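Local coordinates for protein 4-amino-4-deoxy-L-arabinose transferase or related glycosyltransferases of PMT family (Cupriavidus metallidurans, PDB 5EZM) that probably transfers a pentose, 4-amino-4-deoxy-L-arabinose, from a polyprenyl phosphate carrier to lipid A, as an integral membrane glycosyltransferase of the GT-C fold, at residues F174-Q179 with W191-C195; V217-Y221 with L325-W330. One frame throughout, in Å; residues are numbered along the deposited sequence.

Contact 1: F174-Q179 with W191-C195; sequences FMLMGQ and WMVAC. With DSL (mono-trans, octa-cis decaprenyl-phosphate), chain C; MPG ([(Z)-octadec-9-enyl] (2R)-2,3-bis(oxidanyl)propanoate), chain S.
M177 lies across one face of the W191 indole. Its CB sits almost directly above the five-membered ring, 3.5 Å from the centroid, as a CH-pi contact. The chain then bends twice, at chi2 -67° and chi3 -59°. These turns curl it over the indole instead of carrying it off. SD stands above the face of the six-membered ring at a distance, 5.0 Å from its centroid, a Met-aromatic contact. The tip CE comes back down, reaching W191 CZ2 at 3.6 Å. The opposite face of the indole is met by the alkyl tail of a bound MPG, which passes toward the rim.

F174 takes the other end of the indole. Its CD1 meets W191 CZ3 at 3.5 Å, at the indole edge. The far flank of the phenyl ring, at CD2, rests on A194, whose CB also touches the MPG tail. G178 has no side chain, and its CA lies against W191 CB. The two backbones are close here, with G178 CA 4.7 Å from W191 CA. The M192 methyl CE also lies near G178 CA. M192 CE touches both M175 SD, at 3.6 Å, and the amide NE2 of Q179, which lie on neighbouring sides of it. On the same flank, C195 SG approaches the prenyl chain of DSL, 3.8 Å from its C25.

The contact is an antiparallel pairing of successive helices, 160-178 and 185-206. Their local axes run at 163° and come within 8.0 Å. Helix 112-133 packs against this pair, with M127 touching F174, M177 and W191. The short helix 230-233 packs beside M175 and Q179.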
loop_
_atom_site.group_PDB
_atom_site.type_symbol
_atom_site.label_atom_id
_atom_site.label_comp_id
_atom_site.label_asym_id
_atom_site.label_seq_id
_atom_site.Cartn_x
_atom_site.Cartn_y
_atom_site.Cartn_z
ATOM N N PHE A 174 -7.507 -17.921 7.404
ATOM C CA PHE A 174 -8.056 -19.194 6.949
ATOM C C PHE A 174 -7.317 -20.365 7.581
ATOM O O PHE A 174 -7.932 -21.383 7.923
ATOM C CB PHE A 174 -8.006 -19.283 5.423
ATOM C CG PHE A 174 -8.877 -18.273 4.725
ATOM C CD1 PHE A 174 -9.899 -17.628 5.405
ATOM C CD2 PHE A 174 -8.670 -17.966 3.391
ATOM C CE1 PHE A 174 -10.694 -16.698 4.765
ATOM C CE2 PHE A 174 -9.462 -17.036 2.746
ATOM C CZ PHE A 174 -10.476 -16.401 3.433
ATOM N N MET A 175 -5.999 -20.236 7.755
ATOM C CA MET A 175 -5.252 -21.281 8.448
ATOM C C MET A 175 -5.739 -21.449 9.881
ATOM O O MET A 175 -5.884 -22.578 10.366
ATOM C CB MET A 175 -3.759 -20.965 8.422
ATOM C CG MET A 175 -2.904 -21.890 9.277
ATOM S SD MET A 175 -2.964 -23.617 8.755
ATOM C CE MET A 175 -1.691 -24.324 9.798
ATOM N N LEU A 176 -6.007 -20.339 10.576
ATOM C CA LEU A 176 -6.502 -20.442 11.947
ATOM C C LEU A 176 -7.904 -21.038 11.988
ATOM O O LEU A 176 -8.212 -21.847 12.869
ATOM C CB LEU A 176 -6.481 -19.073 12.625
ATOM C CG LEU A 176 -5.109 -18.413 12.785
ATOM C CD1 LEU A 176 -5.219 -17.123 13.585
ATOM C CD2 LEU A 176 -4.116 -19.363 13.430
ATOM N N MET A 177 -8.768 -20.655 11.042
ATOM C CA MET A 177 -10.118 -21.211 11.001
ATOM C C MET A 177 -10.087 -22.711 10.744
ATOM O O MET A 177 -10.875 -23.465 11.330
ATOM C CB MET A 177 -10.950 -20.511 9.926
ATOM C CG MET A 177 -11.210 -19.031 10.170
ATOM S SD MET A 177 -12.274 -18.717 11.590
ATOM C CE MET A 177 -13.759 -19.608 11.126
ATOM N N GLY A 178 -9.184 -23.163 9.871
ATOM C CA GLY A 178 -9.126 -24.573 9.525
ATOM C C GLY A 178 -8.547 -25.462 10.604
ATOM O O GLY A 178 -8.751 -26.678 10.562
ATOM N N GLN A 179 -7.830 -24.889 11.567
ATOM C CA GLN A 179 -7.206 -25.665 12.627
ATOM C C GLN A 179 -7.989 -25.619 13.933
ATOM O O GLN A 179 -7.457 -26.012 14.976
ATOM C CB GLN A 179 -5.771 -25.185 12.855
ATOM C CG GLN A 179 -4.870 -25.366 11.647
ATOM C CD GLN A 179 -4.831 -26.802 11.162
ATOM O OE1 GLN A 179 -4.749 -27.736 11.957
ATOM N NE2 GLN A 179 -4.898 -26.984 9.849
ATOM N N TRP A 191 -11.541 -24.508 4.758
ATOM C CA TRP A 191 -10.642 -23.439 5.176
ATOM C C TRP A 191 -9.221 -23.681 4.694
ATOM O O TRP A 191 -8.465 -22.721 4.500
ATOM C CB TRP A 191 -10.668 -23.284 6.693
ATOM C CG TRP A 191 -11.954 -22.742 7.220
ATOM C CD1 TRP A 191 -12.841 -23.379 8.036
ATOM C CD2 TRP A 191 -12.507 -21.447 6.959
ATOM N NE1 TRP A 191 -13.910 -22.561 8.305
ATOM C CE2 TRP A 191 -13.730 -21.368 7.655
ATOM C CE3 TRP A 191 -12.087 -20.346 6.207
ATOM C CZ2 TRP A 191 -14.536 -20.232 7.622
ATOM C CZ3 TRP A 191 -12.887 -19.217 6.177
ATOM C CH2 TRP A 191 -14.098 -19.169 6.879
ATOM N N MET A 192 -8.835 -24.943 4.492
ATOM C CA MET A 192 -7.487 -25.216 4.008
ATOM C C MET A 192 -7.347 -24.898 2.525
ATOM O O MET A 192 -6.357 -24.279 2.115
ATOM C CB MET A 192 -7.103 -26.667 4.291
ATOM C CG MET A 192 -6.521 -26.862 5.678
ATOM S SD MET A 192 -5.308 -25.582 6.077
ATOM C CE MET A 192 -6.148 -24.721 7.402
ATOM N N VAL A 193 -8.320 -25.303 1.703
ATOM C CA VAL A 193 -8.290 -24.901 0.299
ATOM C C VAL A 193 -8.442 -23.391 0.180
ATOM O O VAL A 193 -7.871 -22.770 -0.724
ATOM C CB VAL A 193 -9.363 -25.654 -0.517
ATOM C CG1 VAL A 193 -10.759 -25.275 -0.068
ATOM C CG2 VAL A 193 -9.194 -25.378 -2.005
ATOM N N ALA A 194 -9.193 -22.771 1.095
ATOM C CA ALA A 194 -9.259 -21.315 1.118
ATOM C C ALA A 194 -7.893 -20.715 1.420
ATOM O O ALA A 194 -7.506 -19.694 0.837
ATOM C CB ALA A 194 -10.293 -20.855 2.144
ATOM N N CYS A 195 -7.143 -21.349 2.322
ATOM C CA CYS A 195 -5.810 -20.867 2.667
ATOM C C CYS A 195 -4.865 -20.972 1.477
ATOM O O CYS A 195 -4.216 -19.988 1.097
ATOM C CB CYS A 195 -5.274 -21.657 3.861
ATOM S SG CYS A 195 -3.589 -21.258 4.345
HETATM C C21 DSL C . 1.351 -19.658 9.075
HETATM C C22 DSL C . 0.450 -20.081 7.928
HETATM C C23 DSL C . -0.793 -19.264 7.598
HETATM C C24 DSL C . 0.754 -21.173 7.210
HETATM C C25 DSL C . -0.157 -21.613 6.035
HETATM C C26 DSL C . 0.751 -21.975 4.827
HETATM C C27 DSL C . 0.459 -23.444 4.368
HETATM C C28 DSL C . -0.922 -24.081 4.654
HETATM C C29 DSL C . 1.411 -24.149 3.724
HETATM C C30 DSL C . 2.793 -23.507 3.437
HETATM C C31 DSL C . 3.895 -24.617 3.359
HETATM C C32 DSL C . 4.708 -24.471 2.024
HETATM C C33 DSL C . 4.139 -25.027 0.706
HETATM C C34 DSL C . 5.920 -23.865 2.034
HETATM C C2 MPG S . -9.434 -14.159 -1.279
HETATM C C3 MPG S . -8.532 -15.331 -1.650
HETATM C C4 MPG S . -9.249 -16.674 -1.691
HETATM C C5 MPG S . -10.733 -16.577 -1.298
HETATM C C6 MPG S . -11.322 -17.938 -0.898
HETATM C C7 MPG S . -12.478 -17.814 0.115
HETATM C C8 MPG S . -13.192 -19.170 0.329
HETATM C C9 MPG S . -13.975 -19.256 1.663
HETATM C C10 MPG S . -14.341 -20.729 2.003
HETATM C C11 MPG S . -15.307 -20.858 3.200
HETATM C C12 MPG S . -15.395 -22.331 3.726
HETATM C C13 MPG S . -16.316 -22.460 4.955
HETATM C C14 MPG S . -16.209 -23.866 5.625
HETATM C C1 MPG S . -8.753 -12.804 -1.490
#

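Contact 2: V217-Y221 with L325-W330; sequences VLVVY and LMAGIW. With DSL (mono-trans, octa-cis decaprenyl-phosphate), chain C.
W330 N donates to M326 O at 2.9 Å, an ordinary helical bond, and V217 packs on the turn it closes. V217 CG1 touches W330 CA at 3.5 Å, and the same methyl nears the indole at CE3. It stands anti to the backbone N, chi1 175°, which directs it at this turn. I329 follows on the same side. Its CG2 lies against V220 CG1 at 3.6 Å and also against the carbonyl O of V217. Its CD1 reaches Y221 CA and the ring atom CD1.

Y221 and M326 make a Met-aromatic contact, carried by the methyl. The methionine chain is bent at chi2 and chi3, and this brings CE over the centre of the phenol ring. CE stands 3.5 Å from the ring centroid, a CH-pi contact. SD is oblique to the ring and lies 3.5 Å from C21 of the DSL chain. L325 CD2 approaches the ring obliquely at Y221 CE1. The phenol OH is hydrogen-bonded to the backbone N of R322, just before helix 323-339. A leucine in place of Y221 would probably strip the M326 methyl of its aromatic platform and leave R322 N without its phenol acceptor.

Helices 209-224 and 323-339 cross here at a wide angle, 123° between the local axes. DSL C21 lies at the edge of the W330 indole, in its plane, while C23 approaches CZ3 obliquely at 3.5 Å. The indole NE1 bonds to the P351 carbonyl. Polar groups of Y221 and W330 are thus engaged outside this pair of segments. What joins the segments is apolar and CH-pi packing, consistent with an apolar lining for the prenyl chain of DSL.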
loop_
_atom_site.group_PDB
_atom_site.type_symbol
_atom_site.label_atom_id
_atom_site.label_comp_id
_atom_site.label_asym_id
_atom_site.label_seq_id
_atom_site.Cartn_x
_atom_site.Cartn_y
_atom_site.Cartn_z
ATOM N N VAL A 217 6.953 -19.132 8.357
ATOM C CA VAL A 217 6.157 -19.053 9.580
ATOM C C VAL A 217 5.634 -20.426 9.973
ATOM O O VAL A 217 5.490 -20.733 11.164
ATOM C CB VAL A 217 5.009 -18.037 9.400
ATOM C CG1 VAL A 217 4.107 -18.026 10.621
ATOM C CG2 VAL A 217 5.573 -16.650 9.144
ATOM N N LEU A 218 5.373 -21.288 8.991
ATOM C CA LEU A 218 4.931 -22.637 9.310
ATOM C C LEU A 218 6.049 -23.429 9.976
ATOM O O LEU A 218 5.888 -23.923 11.099
ATOM C CB LEU A 218 4.434 -23.341 8.047
ATOM C CG LEU A 218 3.857 -24.743 8.251
ATOM C CD1 LEU A 218 2.874 -24.757 9.411
ATOM C CD2 LEU A 218 3.185 -25.217 6.974
ATOM N N VAL A 219 7.208 -23.536 9.313
ATOM C CA VAL A 219 8.252 -24.422 9.829
ATOM C C VAL A 219 8.724 -23.942 11.193
ATOM O O VAL A 219 8.845 -24.736 12.136
ATOM C CB VAL A 219 9.416 -24.563 8.825
ATOM C CG1 VAL A 219 8.958 -25.313 7.583
ATOM C CG2 VAL A 219 9.998 -23.216 8.439
ATOM N N VAL A 220 8.944 -22.630 11.334
ATOM C CA VAL A 220 9.297 -22.058 12.632
ATOM C C VAL A 220 8.297 -22.507 13.688
ATOM O O VAL A 220 8.674 -22.974 14.771
ATOM C CB VAL A 220 9.370 -20.524 12.542
ATOM C CG1 VAL A 220 9.698 -19.931 13.903
ATOM C CG2 VAL A 220 10.404 -20.101 11.512
ATOM N N TYR A 221 7.003 -22.409 13.368
ATOM C CA TYR A 221 5.976 -22.872 14.294
ATOM C C TYR A 221 6.225 -24.320 14.695
ATOM O O TYR A 221 6.329 -24.637 15.886
ATOM C CB TYR A 221 4.588 -22.711 13.672
ATOM C CG TYR A 221 3.465 -23.178 14.574
ATOM C CD1 TYR A 221 2.959 -22.353 15.568
ATOM C CD2 TYR A 221 2.915 -24.446 14.431
ATOM C CE1 TYR A 221 1.936 -22.776 16.396
ATOM C CE2 TYR A 221 1.891 -24.877 15.252
ATOM C CZ TYR A 221 1.406 -24.042 16.234
ATOM O OH TYR A 221 0.387 -24.469 17.058
ATOM N N LEU A 325 0.058 -18.080 19.423
ATOM C CA LEU A 325 1.449 -18.378 19.097
ATOM C C LEU A 325 1.677 -18.346 17.590
ATOM O O LEU A 325 2.740 -17.916 17.126
ATOM C CB LEU A 325 1.841 -19.738 19.675
ATOM C CG LEU A 325 3.221 -20.294 19.314
ATOM C CD1 LEU A 325 4.329 -19.398 19.839
ATOM C CD2 LEU A 325 3.381 -21.710 19.845
ATOM N N MET A 326 0.689 -18.789 16.808
ATOM C CA MET A 326 0.829 -18.745 15.356
ATOM C C MET A 326 0.872 -17.309 14.848
ATOM O O MET A 326 1.662 -16.984 13.952
ATOM C CB MET A 326 -0.313 -19.512 14.691
ATOM C CG MET A 326 -0.271 -19.484 13.172
ATOM S SD MET A 326 1.102 -20.443 12.503
ATOM C CE MET A 326 0.580 -22.111 12.898
ATOM N N ALA A 327 0.031 -16.435 15.406
ATOM C CA ALA A 327 0.072 -15.030 15.012
ATOM C C ALA A 327 1.390 -14.382 15.419
ATOM O O ALA A 327 1.967 -13.598 14.654
ATOM C CB ALA A 327 -1.109 -14.278 15.626
ATOM N N GLY A 328 1.882 -14.702 16.616
ATOM C CA GLY A 328 3.139 -14.128 17.064
ATOM C C GLY A 328 4.322 -14.577 16.227
ATOM O O GLY A 328 5.199 -13.775 15.899
ATOM N N ILE A 329 4.365 -15.864 15.873
ATOM C CA ILE A 329 5.425 -16.347 14.994
ATOM C C ILE A 329 5.273 -15.750 13.601
ATOM O O ILE A 329 6.268 -15.512 12.906
ATOM C CB ILE A 329 5.430 -17.887 14.968
ATOM C CG1 ILE A 329 5.810 -18.430 16.347
ATOM C CG2 ILE A 329 6.386 -18.411 13.911
ATOM C CD1 ILE A 329 5.831 -19.939 16.430
ATOM N N TRP A 330 4.037 -15.491 13.172
ATOM C CA TRP A 330 3.806 -14.760 11.931
ATOM C C TRP A 330 4.498 -13.401 11.967
ATOM O O TRP A 330 5.398 -13.119 11.164
ATOM C CB TRP A 330 2.298 -14.613 11.712
ATOM C CG TRP A 330 1.885 -13.943 10.443
ATOM C CD1 TRP A 330 1.784 -12.601 10.217
ATOM C CD2 TRP A 330 1.481 -14.585 9.230
ATOM N NE1 TRP A 330 1.355 -12.368 8.932
ATOM C CE2 TRP A 330 1.162 -13.572 8.306
ATOM C CE3 TRP A 330 1.369 -15.920 8.830
ATOM C CZ2 TRP A 330 0.739 -13.852 7.011
ATOM C CZ3 TRP A 330 0.948 -16.192 7.545
ATOM C CH2 TRP A 330 0.638 -15.165 6.652
HETATM C C21 DSL C . 1.351 -19.658 9.075
HETATM C C22 DSL C . 0.450 -20.081 7.928
HETATM C C23 DSL C . -0.793 -19.264 7.598
HETATM C C24 DSL C . 0.754 -21.173 7.210
HETATM C C25 DSL C . -0.157 -21.613 6.035
HETATM C C26 DSL C . 0.751 -21.975 4.827
HETATM C C27 DSL C . 0.459 -23.444 4.368
HETATM C C28 DSL C . -0.922 -24.081 4.654
HETATM C C29 DSL C . 1.411 -24.149 3.724
HETATM C C30 DSL C . 2.793 -23.507 3.437
HETATM C C31 DSL C . 3.895 -24.617 3.359
HETATM C C32 DSL C . 4.708 -24.471 2.024
HETATM C C33 DSL C . 4.139 -25.027 0.706
HETATM C C34 DSL C . 5.920 -23.865 2.034
#

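Both contacts border the same bound DSL, a decaprenyl phosphate, with centres 15 Å apart. Contact 1 offers M175 and C195 to the prenyl chain; contact 2 offers V217, L218, M326 and W330. The DSL methyl C23 lies between them, 3.5 Å from M175 CB on one side and near W330 CZ3 on the other. The contacts touch directly where L176 CD2 meets M326 CG at 3.9 Å, so helix 160-178 bridges to helix 323-339. Helices 185-206 and 209-224 are consecutive in the chain. Neither contact includes the zinc ligands E87, H268 and H270. Together they probably help hold the tail of a polyprenyl phosphate carrier.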